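Local coordinates for protein phosphoglycerol transferase GacH (Streptococcus pyogenes MGAS5005, PDB 6DGM) that probably transfers glycerol phosphate from a membrane lipid donor to the rhamnose polysaccharide of the streptococcal cell wall, through its manganese-binding extracellular domain, at residues A[136-141]-A[201-206]; A[42-47]-A[265-270]; A[168-173]-A[182-187]. All blocks are in the same frame, centred on the assembly; numbering follows the deposited sequence.

Contact 1: residues A[136-141]-A[201-206]; sequences IAMHPA and FSVITM. With 1GP (sn-glycerol-1-phosphate), chain D.
His139, in the last part of the paired region, reaches from segment 136-141 to strand 201-204, where its ND1 donates to the backbone O of Ile204 at 2.8 Å. The N-H is almost straight on its target (172°) and the acceptor lies in the ring plane, yet the imidazole approaches from above the carbonyl plane. With CG anti to the backbone N, chi1 177° carries the ring toward the neighbouring strand edge first, and NE2 is hydrogen-bonded to O2 of sn-glycerol-1-phosphate (2.7 Å), either able to donate. Met206, folded back by bends at chi2 and chi3, brings CG to 3.5 Å from His139 CE1, with its sulfur oblique to the ring. Toward the start of both strands, Ile136 and Phe201 run side by side, Ile136 CD1 lying 3.8 Å from Phe201 CE2. The sulfur of Met138 meets that phenyl ring at its edge, a Met-aromatic contact, and also touches Val203 CG2. Parallel-strand bonds join the backbones, including Met138 N to Ser202 O at 3.0 Å. Pro140 centres an inverse gamma turn, where the chain turns a corner. The bond from ND1, with the contact at NE2, restrains the ring's rotation, presenting NE2 to the glycerol hydroxyl.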
loop_
_atom_site.group_PDB
_atom_site.type_symbol
_atom_site.label_atom_id
_atom_site.label_comp_id
_atom_site.label_asym_id
_atom_site.label_seq_id
_atom_site.Cartn_x
_atom_site.Cartn_y
_atom_site.Cartn_z
ATOM N N ILE A 136 -10.002 11.574 -0.333
ATOM C CA ILE A 136 -9.407 12.236 0.822
ATOM C C ILE A 136 -8.030 11.654 1.083
ATOM O O ILE A 136 -7.892 10.435 1.204
ATOM C CB ILE A 136 -10.295 12.066 2.077
ATOM C CG1 ILE A 136 -11.682 12.669 1.833
ATOM C CG2 ILE A 136 -9.583 12.650 3.317
ATOM C CD1 ILE A 136 -12.710 12.356 2.935
ATOM N N ALA A 137 -7.011 12.522 1.181
ATOM C CA ALA A 137 -5.677 12.131 1.603
ATOM C C ALA A 137 -5.377 12.687 2.989
ATOM O O ALA A 137 -5.903 13.726 3.374
ATOM C CB ALA A 137 -4.605 12.643 0.607
ATOM N N MET A 138 -4.527 11.983 3.735
ATOM C CA MET A 138 -4.191 12.368 5.101
ATOM C C MET A 138 -2.759 11.982 5.419
ATOM O O MET A 138 -2.383 10.824 5.226
ATOM C CB MET A 138 -5.107 11.637 6.091
ATOM C CG MET A 138 -6.562 11.890 5.840
ATOM S SD MET A 138 -7.661 10.917 6.922
ATOM C CE MET A 138 -7.024 11.300 8.465
ATOM N N HIS A 139 -1.983 12.932 5.952
ATOM C CA HIS A 139 -0.613 12.652 6.379
ATOM C C HIS A 139 -0.146 13.691 7.392
ATOM O O HIS A 139 -0.120 14.885 7.072
ATOM C CB HIS A 139 0.328 12.687 5.179
ATOM C CG HIS A 139 1.773 12.490 5.537
ATOM N ND1 HIS A 139 2.222 11.382 6.224
ATOM C CD2 HIS A 139 2.874 13.232 5.263
ATOM C CE1 HIS A 139 3.536 11.453 6.362
ATOM N NE2 HIS A 139 3.951 12.577 5.803
ATOM N N PRO A 140 0.228 13.295 8.630
ATOM C CA PRO A 140 0.586 14.314 9.635
ATOM C C PRO A 140 2.030 14.808 9.514
ATOM O O PRO A 140 2.858 14.641 10.405
ATOM C CB PRO A 140 0.278 13.612 10.962
ATOM C CG PRO A 140 0.173 12.189 10.691
ATOM C CD PRO A 140 -0.011 11.965 9.230
ATOM N N ALA A 141 2.317 15.454 8.392
ATOM C CA ALA A 141 3.546 16.220 8.205
ATOM C C ALA A 141 3.218 17.280 7.158
ATOM O O ALA A 141 2.047 17.632 6.974
ATOM C CB ALA A 141 4.720 15.302 7.834
ATOM N N PHE A 201 -9.943 6.872 0.797
ATOM C CA PHE A 201 -8.969 7.516 1.664
ATOM C C PHE A 201 -7.587 6.969 1.356
ATOM O O PHE A 201 -7.404 5.753 1.283
ATOM C CB PHE A 201 -9.253 7.178 3.130
ATOM C CG PHE A 201 -10.476 7.849 3.711
ATOM C CD1 PHE A 201 -11.747 7.332 3.491
ATOM C CD2 PHE A 201 -10.343 8.960 4.518
ATOM C CE1 PHE A 201 -12.863 7.936 4.052
ATOM C CE2 PHE A 201 -11.436 9.558 5.090
ATOM C CZ PHE A 201 -12.714 9.045 4.856
ATOM N N SER A 202 -6.617 7.868 1.201
ATOM C CA SER A 202 -5.208 7.496 1.132
ATOM C C SER A 202 -4.526 8.091 2.349
ATOM O O SER A 202 -4.390 9.314 2.450
ATOM C CB SER A 202 -4.542 8.014 -0.136
ATOM O OG SER A 202 -3.174 7.583 -0.161
ATOM N N VAL A 203 -4.092 7.236 3.263
ATOM C CA VAL A 203 -3.592 7.659 4.565
ATOM C C VAL A 203 -2.145 7.218 4.710
ATOM O O VAL A 203 -1.794 6.079 4.381
ATOM C CB VAL A 203 -4.459 7.055 5.681
ATOM C CG1 VAL A 203 -3.975 7.506 7.035
ATOM C CG2 VAL A 203 -5.932 7.429 5.494
ATOM N N ILE A 204 -1.312 8.121 5.225
ATOM C CA ILE A 204 0.096 7.846 5.477
ATOM C C ILE A 204 0.396 8.280 6.909
ATOM O O ILE A 204 0.408 9.482 7.209
ATOM C CB ILE A 204 1.004 8.592 4.494
ATOM C CG1 ILE A 204 0.656 8.285 3.030
ATOM C CG2 ILE A 204 2.475 8.235 4.738
ATOM C CD1 ILE A 204 -0.307 9.306 2.410
ATOM N N THR A 205 0.649 7.317 7.783
ATOM C CA THR A 205 0.850 7.662 9.184
ATOM C C THR A 205 2.244 8.240 9.402
ATOM O O THR A 205 3.092 8.263 8.498
ATOM C CB THR A 205 0.620 6.475 10.117
ATOM O OG1 THR A 205 1.676 5.519 9.953
ATOM C CG2 THR A 205 -0.733 5.825 9.859
ATOM N N MET A 206 2.482 8.699 10.638
ATOM C CA MET A 206 3.795 9.186 11.033
ATOM C C MET A 206 4.289 8.674 12.378
ATOM O O MET A 206 5.489 8.794 12.642
ATOM C CB MET A 206 3.803 10.722 11.077
ATOM C CG MET A 206 4.186 11.394 9.789
ATOM S SD MET A 206 5.877 10.978 9.278
ATOM C CE MET A 206 6.839 12.315 9.959
HETATM C C3 1GP D . 7.243 11.969 5.714
HETATM O O3 1GP D . 6.234 10.078 4.550
HETATM C C2 1GP D . 7.468 10.781 4.804
HETATM O O2 1GP D . 6.498 13.011 5.088
HETATM C C1 1GP D . 8.492 9.828 5.401
HETATM O O1P 1GP D . 8.930 8.884 4.418
HETATM O O2P 1GP D . 9.868 6.765 5.724
HETATM O O3P 1GP D . 10.717 7.547 3.359
HETATM O O4P 1GP D . 11.249 8.895 5.450
HETATM P P 1GP D . 10.213 7.954 4.762
#

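Contact 2: residues A[42-47]-A[265-270]. With MN (manganese (II) ion), chain C; 1GP (sn-glycerol-1-phosphate), chain D.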
loop_
_atom_site.group_PDB
_atom_site.type_symbol
_atom_site.label_atom_id
_atom_site.label_comp_id
_atom_site.label_asym_id
_atom_site.label_seq_id
_atom_site.Cartn_x
_atom_site.Cartn_y
_atom_site.Cartn_z
ATOM N N ILE A 42 -10.132 2.400 2.249
ATOM C CA ILE A 42 -9.101 3.121 2.988
ATOM C C ILE A 42 -7.771 2.420 2.740
ATOM O O ILE A 42 -7.616 1.249 3.098
ATOM C CB ILE A 42 -9.408 3.154 4.492
ATOM C CG1 ILE A 42 -10.741 3.862 4.762
ATOM C CG2 ILE A 42 -8.263 3.844 5.231
ATOM C CD1 ILE A 42 -11.336 3.554 6.136
ATOM N N TYR A 43 -6.827 3.116 2.118
ATOM C CA TYR A 43 -5.461 2.624 1.977
ATOM C C TYR A 43 -4.666 3.226 3.124
ATOM O O TYR A 43 -4.536 4.448 3.210
ATOM C CB TYR A 43 -4.844 3.010 0.633
ATOM C CG TYR A 43 -5.203 2.121 -0.537
ATOM C CD1 TYR A 43 -6.302 1.276 -0.492
ATOM C CD2 TYR A 43 -4.449 2.144 -1.700
ATOM C CE1 TYR A 43 -6.631 0.471 -1.577
ATOM C CE2 TYR A 43 -4.766 1.345 -2.782
ATOM C CZ TYR A 43 -5.849 0.514 -2.721
ATOM O OH TYR A 43 -6.165 -0.293 -3.800
ATOM N N LEU A 44 -4.183 2.379 4.021
ATOM C CA LEU A 44 -3.597 2.810 5.294
ATOM C C LEU A 44 -2.143 2.358 5.288
ATOM O O LEU A 44 -1.840 1.197 5.576
ATOM C CB LEU A 44 -4.367 2.182 6.440
ATOM C CG LEU A 44 -4.283 2.826 7.828
ATOM C CD1 LEU A 44 -2.839 2.971 8.262
ATOM C CD2 LEU A 44 -4.970 4.162 7.858
ATOM N N LEU A 45 -1.249 3.267 4.908
ATOM C CA LEU A 45 0.191 3.044 4.974
ATOM C C LEU A 45 0.602 3.316 6.412
ATOM O O LEU A 45 0.541 4.456 6.874
ATOM C CB LEU A 45 0.895 3.962 3.985
ATOM C CG LEU A 45 2.407 3.768 3.790
ATOM C CD1 LEU A 45 2.925 4.554 2.585
ATOM C CD2 LEU A 45 3.205 4.140 5.061
ATOM N N SER A 46 0.994 2.265 7.118
ATOM C CA SER A 46 1.369 2.330 8.529
ATOM C C SER A 46 2.895 2.425 8.573
ATOM O O SER A 46 3.603 1.427 8.399
ATOM C CB SER A 46 0.843 1.100 9.258
ATOM O OG SER A 46 1.115 1.174 10.652
ATOM N N GLU A 47 3.392 3.642 8.763
ATOM C CA GLU A 47 4.809 3.945 8.638
ATOM C C GLU A 47 5.664 2.995 9.452
ATOM O O GLU A 47 5.492 2.858 10.660
ATOM C CB GLU A 47 5.014 5.383 9.111
ATOM C CG GLU A 47 6.478 5.856 9.164
ATOM C CD GLU A 47 7.185 5.686 7.838
ATOM O OE1 GLU A 47 8.156 4.907 7.798
ATOM O OE2 GLU A 47 6.777 6.321 6.851
ATOM N N VAL A 265 -10.374 -1.863 4.315
ATOM C CA VAL A 265 -9.090 -1.262 4.660
ATOM C C VAL A 265 -7.984 -2.137 4.081
ATOM O O VAL A 265 -7.956 -3.353 4.312
ATOM C CB VAL A 265 -8.914 -1.158 6.184
ATOM C CG1 VAL A 265 -7.552 -0.575 6.525
ATOM C CG2 VAL A 265 -10.038 -0.332 6.830
ATOM N N VAL A 266 -7.071 -1.513 3.342
ATOM C CA VAL A 266 -5.814 -2.126 2.932
ATOM C C VAL A 266 -4.748 -1.532 3.847
ATOM O O VAL A 266 -4.438 -0.346 3.750
ATOM C CB VAL A 266 -5.495 -1.842 1.461
ATOM C CG1 VAL A 266 -4.174 -2.491 1.076
ATOM C CG2 VAL A 266 -6.626 -2.322 0.545
ATOM N N PHE A 267 -4.221 -2.340 4.761
ATOM C CA PHE A 267 -3.317 -1.897 5.814
ATOM C C PHE A 267 -1.970 -2.553 5.574
ATOM O O PHE A 267 -1.899 -3.768 5.398
ATOM C CB PHE A 267 -3.879 -2.374 7.160
ATOM C CG PHE A 267 -3.076 -1.951 8.349
ATOM C CD1 PHE A 267 -1.977 -2.695 8.746
ATOM C CD2 PHE A 267 -3.432 -0.831 9.083
ATOM C CE1 PHE A 267 -1.228 -2.323 9.846
ATOM C CE2 PHE A 267 -2.679 -0.453 10.202
ATOM C CZ PHE A 267 -1.577 -1.209 10.572
ATOM N N TYR A 268 -0.891 -1.765 5.608
ATOM C CA TYR A 268 0.414 -2.339 5.325
ATOM C C TYR A 268 1.512 -1.461 5.903
ATOM O O TYR A 268 1.376 -0.237 5.971
ATOM C CB TYR A 268 0.643 -2.527 3.807
ATOM C CG TYR A 268 0.788 -1.227 3.039
ATOM C CD1 TYR A 268 -0.323 -0.457 2.713
ATOM C CD2 TYR A 268 2.045 -0.775 2.631
ATOM C CE1 TYR A 268 -0.193 0.723 2.005
ATOM C CE2 TYR A 268 2.185 0.411 1.922
ATOM C CZ TYR A 268 1.069 1.147 1.609
ATOM O OH TYR A 268 1.225 2.312 0.896
ATOM N N GLY A 269 2.608 -2.101 6.300
ATOM C CA GLY A 269 3.815 -1.350 6.581
ATOM C C GLY A 269 4.583 -1.106 5.294
ATOM O O GLY A 269 4.700 -1.977 4.425
ATOM N N ASP A 270 5.129 0.109 5.165
ATOM C CA ASP A 270 5.819 0.466 3.925
ATOM C C ASP A 270 7.193 -0.186 3.800
ATOM O O ASP A 270 7.621 -0.517 2.689
ATOM C CB ASP A 270 5.883 1.981 3.728
ATOM C CG ASP A 270 6.503 2.743 4.909
ATOM O OD1 ASP A 270 6.630 2.192 6.026
ATOM O OD2 ASP A 270 6.890 3.916 4.708
HETATM MN MN MN C . 8.288 5.161 5.580
HETATM C C3 1GP D . 7.243 11.969 5.714
HETATM O O3 1GP D . 6.234 10.078 4.550
HETATM C C2 1GP D . 7.468 10.781 4.804
HETATM O O2 1GP D . 6.498 13.011 5.088
HETATM C C1 1GP D . 8.492 9.828 5.401
HETATM O O1P 1GP D . 8.930 8.884 4.418
HETATM O O2P 1GP D . 9.868 6.765 5.724
HETATM O O3P 1GP D . 10.717 7.547 3.359
HETATM O O4P 1GP D . 11.249 8.895 5.450
HETATM P P 1GP D . 10.213 7.954 4.762
#
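Two carboxylates, Glu47 and Asp270, meet at one manganese ion near the ends of paired parallel strands. Glu47 grips it with both oxygens, OE1 at 2.2 Å and OE2 at 2.3 Å, whereas Asp270 uses OD2 alone, at 2.1 Å. Their planes stand 76° apart, and the 3.2 Å between Glu47 OE2 and Asp270 OD2 is a close approach that the shared cation probably makes tolerable. A phosphate oxygen of the ligand, O2P, takes a further position, and Thr89 and His271 complete the site. Asp270 OD1 accepts from Ser48 N, and Thr205 OG1 is hydrogen-bonded to Glu47 N; Asp270 N is buried with no partner in the model. Four backbone bonds join the strands: Val266 N to Ile42 O, Leu44 N to Val266 O and Ser46 N to Tyr268 O, each 2.8 Å, and Tyr268 N to Leu44 O, longer at 3.1 Å. The Tyr268 ring lies with one face under Leu45 CA in a CH-pi contact, while Tyr43 OH is hydrogen-bonded to Thr315. In the mixed sheet these are central strands, flanked by 200-204 and 290-297; helix 89-98 packs against Tyr43, Leu45 and Tyr268, and helix 182-192 against Ile42, Leu44 and Phe267.

Contact 3: residues A[168-173]-A[182-187]; sequences DKFKNI and DKTVYN
Thr184, on the first turn of helix 182-192, turns its side chain toward the loop 168-173 and divides it between two jobs. Its methyl, CG2, stands anti to the backbone N (chi1 -66° for OG1) and meets the loop backbone, 3.9 Å from Ile173 CA; the same methyl lies 4.4 Å from Phe170 CD2. Its hydroxyl OG1 lies 3.6 Å from Asn172 O without bonding to it directly, and a water to one side bridges the two, 3.0 Å from Asn172 O, to which it can donate, and 2.7 Å from Thr184 OG1. That hydroxyl is also hydrogen-bonded to Ser181 and to the backbone N of Glu174, so it ties the helix start to the chain leading into it. Phe170 points its side chain at the helix, and its ring is approached obliquely by both neighbours, Thr184 CG2 and Val185 CG2, the latter 4.2 Å from CE2. Ile173 directs its CB away from the helix, so that it meets Thr184 mainly through its backbone. Pro140 and Leu161 also touch the phenyl ring. Loop and helix belong to a beta-alpha-beta crossover of this alkaline-phosphatase-like domain, connecting parallel strands 159-162 and 200-204, which 135-139 separates in the sheet.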
loop_
_atom_site.group_PDB
_atom_site.type_symbol
_atom_site.label_atom_id
_atom_site.label_comp_id
_atom_site.label_asym_id
_atom_site.label_seq_id
_atom_site.Cartn_x
_atom_site.Cartn_y
_atom_site.Cartn_z
ATOM N N ASP A 168 -6.515 21.796 4.836
ATOM C CA ASP A 168 -7.183 20.772 5.632
ATOM C C ASP A 168 -6.308 20.345 6.803
ATOM O O ASP A 168 -5.139 19.994 6.614
ATOM C CB ASP A 168 -7.493 19.569 4.739
ATOM C CG ASP A 168 -8.248 19.963 3.476
ATOM O OD1 ASP A 168 -9.341 20.546 3.620
ATOM O OD2 ASP A 168 -7.735 19.707 2.359
ATOM N N LYS A 169 -6.887 20.365 8.013
ATOM C CA LYS A 169 -6.146 20.118 9.238
ATOM C C LYS A 169 -6.690 18.916 10.000
ATOM O O LYS A 169 -7.883 18.617 9.953
ATOM C CB LYS A 169 -6.241 21.336 10.179
ATOM C CG LYS A 169 -5.902 22.666 9.536
ATOM C CD LYS A 169 -4.464 22.707 9.022
ATOM C CE LYS A 169 -4.171 24.075 8.403
ATOM N NZ LYS A 169 -2.825 24.147 7.768
ATOM N N PHE A 170 -5.792 18.233 10.708
ATOM C CA PHE A 170 -6.201 17.243 11.683
ATOM C C PHE A 170 -6.776 17.931 12.913
ATOM O O PHE A 170 -6.313 19.001 13.323
ATOM C CB PHE A 170 -5.012 16.413 12.138
ATOM C CG PHE A 170 -4.492 15.456 11.123
ATOM C CD1 PHE A 170 -3.510 15.842 10.230
ATOM C CD2 PHE A 170 -4.961 14.156 11.073
ATOM C CE1 PHE A 170 -3.011 14.963 9.297
ATOM C CE2 PHE A 170 -4.466 13.261 10.142
ATOM C CZ PHE A 170 -3.484 13.669 9.249
ATOM N N LYS A 171 -7.783 17.310 13.501
ATOM C CA LYS A 171 -8.378 17.777 14.741
ATOM C C LYS A 171 -7.889 16.937 15.914
ATOM O O LYS A 171 -7.563 15.753 15.767
ATOM C CB LYS A 171 -9.904 17.701 14.649
ATOM C CG LYS A 171 -10.488 18.653 13.617
ATOM C CD LYS A 171 -12.011 18.526 13.543
ATOM C CE LYS A 171 -12.601 19.504 12.535
ATOM N NZ LYS A 171 -14.093 19.418 12.486
ATOM N N ASN A 172 -7.826 17.575 17.085
ATOM C CA ASN A 172 -7.498 16.899 18.336
ATOM C C ASN A 172 -6.188 16.122 18.207
ATOM O O ASN A 172 -6.134 14.900 18.357
ATOM C CB ASN A 172 -8.625 15.956 18.752
ATOM C CG ASN A 172 -9.982 16.638 18.772
ATOM O OD1 ASN A 172 -10.955 16.137 18.199
ATOM N ND2 ASN A 172 -10.041 17.795 19.400
ATOM N N ILE A 173 -5.131 16.857 17.885
ATOM C CA ILE A 173 -3.833 16.252 17.610
ATOM C C ILE A 173 -3.155 15.910 18.928
ATOM O O ILE A 173 -3.054 16.753 19.826
ATOM C CB ILE A 173 -2.964 17.215 16.793
ATOM C CG1 ILE A 173 -3.580 17.482 15.424
ATOM C CG2 ILE A 173 -1.556 16.669 16.621
ATOM C CD1 ILE A 173 -2.903 18.608 14.686
ATOM N N ASP A 182 -0.994 7.499 15.916
ATOM C CA ASP A 182 -1.924 6.783 15.042
ATOM C C ASP A 182 -3.365 6.949 15.524
ATOM O O ASP A 182 -4.282 7.013 14.705
ATOM C CB ASP A 182 -1.555 5.301 14.965
ATOM C CG ASP A 182 -0.302 5.043 14.152
ATOM O OD1 ASP A 182 0.218 5.961 13.487
ATOM O OD2 ASP A 182 0.162 3.888 14.168
ATOM N N LYS A 183 -3.580 7.053 16.844
ATOM C CA LYS A 183 -4.932 7.318 17.341
ATOM C C LYS A 183 -5.496 8.588 16.712
ATOM O O LYS A 183 -6.656 8.615 16.280
ATOM C CB LYS A 183 -4.924 7.428 18.865
ATOM C CG LYS A 183 -6.268 7.772 19.492
ATOM C CD LYS A 183 -6.122 7.797 21.011
ATOM C CE LYS A 183 -7.444 8.071 21.686
ATOM N NZ LYS A 183 -7.289 7.997 23.178
ATOM N N THR A 184 -4.689 9.656 16.654
ATOM C CA THR A 184 -5.136 10.887 16.017
ATOM C C THR A 184 -5.538 10.625 14.575
ATOM O O THR A 184 -6.604 11.071 14.121
ATOM C CB THR A 184 -4.037 11.941 16.061
ATOM O OG1 THR A 184 -3.791 12.330 17.418
ATOM C CG2 THR A 184 -4.436 13.175 15.279
ATOM N N VAL A 185 -4.682 9.912 13.831
ATOM C CA VAL A 185 -4.991 9.635 12.427
ATOM C C VAL A 185 -6.297 8.852 12.309
ATOM O O VAL A 185 -7.206 9.218 11.539
ATOM C CB VAL A 185 -3.816 8.904 11.760
ATOM C CG1 VAL A 185 -4.185 8.476 10.359
ATOM C CG2 VAL A 185 -2.584 9.816 11.740
ATOM N N TYR A 186 -6.417 7.761 13.073
ATOM C CA TYR A 186 -7.600 6.912 12.976
ATOM C C TYR A 186 -8.864 7.686 13.323
ATOM O O TYR A 186 -9.890 7.545 12.645
ATOM C CB TYR A 186 -7.444 5.711 13.907
ATOM C CG TYR A 186 -6.380 4.701 13.521
ATOM C CD1 TYR A 186 -6.057 4.469 12.198
ATOM C CD2 TYR A 186 -5.707 3.974 14.487
ATOM C CE1 TYR A 186 -5.093 3.544 11.854
ATOM C CE2 TYR A 186 -4.758 3.049 14.154
ATOM C CZ TYR A 186 -4.459 2.833 12.828
ATOM O OH TYR A 186 -3.512 1.896 12.492
ATOM N N ASN A 187 -8.814 8.521 14.365
ATOM C CA ASN A 187 -10.012 9.236 14.774
ATOM C C ASN A 187 -10.375 10.321 13.776
ATOM O O ASN A 187 -11.560 10.622 13.589
ATOM C CB ASN A 187 -9.850 9.759 16.192
ATOM C CG ASN A 187 -10.102 8.669 17.217
ATOM O OD1 ASN A 187 -10.767 7.668 16.917
ATOM N ND2 ASN A 187 -9.604 8.859 18.421
HETATM O O HOH W 1 -5.640 12.134 19.438
#

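Contacts 1 and 2 are successive slices of one sheet, their centres about 10 Å apart, joined where strand 200-204 pairs with 40-46: Val203 N lies 2.8 Å from Tyr43 O. The two also hold opposite ends of the same ligand, contact 1 the glycerol and contact 2 the phosphate through manganese. Thr205 of contact 1 touches the backbone of the metal ligand Glu47. Contact 3 lies about 10 Å from contact 1 but about 16 Å from contact 2, between centres, and reaches the sheet through packing: Met138 CE is 3.6 Å from Phe170 CE2, and Val203 CG1 is 3.5 Å from Val185 CG1. Its Phe170 side chain remains about 11 Å from the ligand.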